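Local coordinates for S-M checkpoint control protein rad4 (Schizosaccharomyces pombe, PDB 4BMD), which acts as a signalling adaptor essential for DNA replication and for the checkpoint control that couples S phase to mitosis, at residues A[51-56]-A[65-70]. Residues are numbered along the deposited sequence; the frame is centred on the assembly and turned at random. Where two conformers were deposited one is given.
Sequences DFVVIP and PIFSFP
Strand 52-55 receives the returning chain through one cross-segment backbone hydrogen bond, Val53 N to Pro70 O at 3.1 Å and nearly straight (173° at the hydrogen), where the loop 65-70 runs into strand 71-73. The loop runs roughly antiparallel to the strand and closes in from 10.8 Å between the CA atoms of Ile55 and Pro65 to 5.5 Å between those of Phe52 and Pro70; Val53 and Ile55 both point toward it. Val53 makes the largest single contribution to the contact, through its two methyls. CG1, anti to the backbone N (chi1 170°), lies over the centre of one face of the Phe67 ring, a CH-pi contact of 3.7 Å to the ring centroid, only 13° off the ring normal. CG2 rests 3.7 Å from Phe69 CB, while the far end of the Phe69 ring leads away. Farther along the strand, Ile55 CD1 reaches Phe67 CE2 at 4.0 Å, the two side chains arriving from opposite directions. Tyr21 meets the Phe67 ring edge-to-face, and Tyr19 of strand 17-20 also touches it. With an alanine at Phe67, Val53 CG1 would probably lose its aromatic cover and Ile55 CD1 its partner in the loop. On the flank, Pro70 CG lies 4.0 Å from Phe52 CD1, the two side chains crossing at about a right angle; the Phe52 ring also meets Trp76 of helix 74-82. Val53 also bonds through its backbone to Val72, and the loop passes directly into strand 71-73, an outermost strand parallel to 52-55 in the four-stranded sheet, order 2-1-3-4, of the BRCT fold, here Rad4's third BRCT domain.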
loop_
_atom_site.group_PDB
_atom_site.type_symbol
_atom_site.label_atom_id
_atom_site.label_comp_id
_atom_site.label_asym_id
_atom_site.label_seq_id
_atom_site.Cartn_x
_atom_site.Cartn_y
_atom_site.Cartn_z
ATOM N N ASP A 51 -6.116 -21.345 -0.824
ATOM C CA ASP A 51 -6.860 -20.348 -1.584
ATOM C C ASP A 51 -6.018 -19.103 -1.841
ATOM O O ASP A 51 -6.045 -18.545 -2.934
ATOM C CB ASP A 51 -8.151 -19.965 -0.858
ATOM C CG ASP A 51 -9.138 -21.111 -0.782
ATOM O OD1 ASP A 51 -9.877 -21.324 -1.767
ATOM O OD2 ASP A 51 -9.177 -21.797 0.261
ATOM N N PHE A 52 -5.274 -18.668 -0.829
ATOM C CA PHE A 52 -4.429 -17.486 -0.961
ATOM C C PHE A 52 -3.078 -17.675 -0.282
ATOM O O PHE A 52 -2.990 -18.259 0.798
ATOM C CB PHE A 52 -5.121 -16.255 -0.369
ATOM C CG PHE A 52 -6.374 -15.855 -1.092
ATOM C CD1 PHE A 52 -6.310 -15.083 -2.240
ATOM C CD2 PHE A 52 -7.617 -16.245 -0.619
ATOM C CE1 PHE A 52 -7.462 -14.710 -2.906
ATOM C CE2 PHE A 52 -8.773 -15.877 -1.281
ATOM C CZ PHE A 52 -8.695 -15.108 -2.427
ATOM N N VAL A 53 -2.028 -17.175 -0.925
ATOM C CA VAL A 53 -0.708 -17.117 -0.312
ATOM C C VAL A 53 -0.476 -15.707 0.218
ATOM O O VAL A 53 -0.599 -14.731 -0.522
ATOM C CB VAL A 53 0.403 -17.481 -1.315
ATOM C CG1 VAL A 53 1.773 -17.180 -0.726
ATOM C CG2 VAL A 53 0.297 -18.945 -1.720
ATOM N N VAL A 54 -0.149 -15.603 1.501
ATOM C CA VAL A 54 0.036 -14.304 2.136
ATOM C C VAL A 54 1.510 -13.986 2.382
ATOM O O VAL A 54 2.247 -14.789 2.957
ATOM C CB VAL A 54 -0.748 -14.211 3.458
ATOM C CG1 VAL A 54 -0.666 -12.802 4.026
ATOM C CG2 VAL A 54 -2.199 -14.612 3.235
ATOM N N ILE A 55 1.927 -12.804 1.937
ATOM C CA ILE A 55 3.306 -12.348 2.055
ATOM C C ILE A 55 3.336 -11.119 2.960
ATOM O O ILE A 55 2.389 -10.340 2.967
ATOM C CB ILE A 55 3.856 -11.960 0.663
ATOM C CG1 ILE A 55 3.603 -13.086 -0.342
ATOM C CG2 ILE A 55 5.335 -11.622 0.719
ATOM C CD1 ILE A 55 4.292 -14.382 0.005
ATOM N N PRO A 56 4.405 -10.951 3.755
ATOM C CA PRO A 56 4.533 -9.680 4.474
ATOM C C PRO A 56 4.693 -8.515 3.499
ATOM O O PRO A 56 5.346 -8.664 2.465
ATOM C CB PRO A 56 5.806 -9.869 5.312
ATOM C CG PRO A 56 6.505 -11.056 4.718
ATOM C CD PRO A 56 5.422 -11.927 4.177
ATOM N N PRO A 65 9.611 -16.463 -4.142
ATOM C CA PRO A 65 9.574 -17.664 -4.980
ATOM C C PRO A 65 8.355 -17.647 -5.892
ATOM O O PRO A 65 7.539 -16.730 -5.810
ATOM C CB PRO A 65 9.444 -18.795 -3.957
ATOM C CG PRO A 65 8.777 -18.165 -2.789
ATOM C CD PRO A 65 9.312 -16.764 -2.731
ATOM N N ILE A 66 8.238 -18.652 -6.752
ATOM C CA ILE A 66 7.093 -18.753 -7.647
ATOM C C ILE A 66 5.924 -19.428 -6.938
ATOM O O ILE A 66 6.075 -20.501 -6.356
ATOM C CB ILE A 66 7.440 -19.545 -8.919
ATOM C CG1 ILE A 66 8.690 -18.965 -9.587
ATOM C CG2 ILE A 66 6.263 -19.549 -9.883
ATOM C CD1 ILE A 66 9.144 -19.734 -10.810
ATOM N N PHE A 67 4.760 -18.790 -6.982
ATOM C CA PHE A 67 3.562 -19.357 -6.380
ATOM C C PHE A 67 2.508 -19.665 -7.436
ATOM O O PHE A 67 2.171 -18.813 -8.257
ATOM C CB PHE A 67 2.976 -18.409 -5.328
ATOM C CG PHE A 67 3.816 -18.279 -4.089
ATOM C CD1 PHE A 67 3.821 -19.278 -3.131
ATOM C CD2 PHE A 67 4.591 -17.151 -3.876
ATOM C CE1 PHE A 67 4.590 -19.160 -1.987
ATOM C CE2 PHE A 67 5.360 -17.025 -2.735
ATOM C CZ PHE A 67 5.360 -18.031 -1.791
ATOM N N SER A 68 1.989 -20.889 -7.408
ATOM C CA SER A 68 0.927 -21.286 -8.322
ATOM C C SER A 68 -0.436 -20.979 -7.710
ATOM O O SER A 68 -1.415 -21.678 -7.963
ATOM C CB SER A 68 1.039 -22.772 -8.661
ATOM O OG SER A 68 2.286 -23.061 -9.270
ATOM N N PHE A 69 -0.480 -19.925 -6.902
ATOM C CA PHE A 69 -1.693 -19.503 -6.220
ATOM C C PHE A 69 -1.784 -17.986 -6.279
ATOM O O PHE A 69 -0.767 -17.314 -6.451
ATOM C CB PHE A 69 -1.656 -19.954 -4.758
ATOM C CG PHE A 69 -1.421 -21.426 -4.582
ATOM C CD1 PHE A 69 -2.485 -22.309 -4.547
ATOM C CD2 PHE A 69 -0.136 -21.925 -4.448
ATOM C CE1 PHE A 69 -2.274 -23.662 -4.386
ATOM C CE2 PHE A 69 0.082 -23.281 -4.286
ATOM C CZ PHE A 69 -0.988 -24.150 -4.254
ATOM N N PRO A 70 -3.002 -17.436 -6.148
ATOM C CA PRO A 70 -3.125 -15.978 -6.052
ATOM C C PRO A 70 -2.379 -15.460 -4.827
ATOM O O PRO A 70 -2.596 -15.942 -3.715
ATOM C CB PRO A 70 -4.636 -15.754 -5.907
ATOM C CG PRO A 70 -5.198 -17.075 -5.512
ATOM C CD PRO A 70 -4.313 -18.104 -6.133
#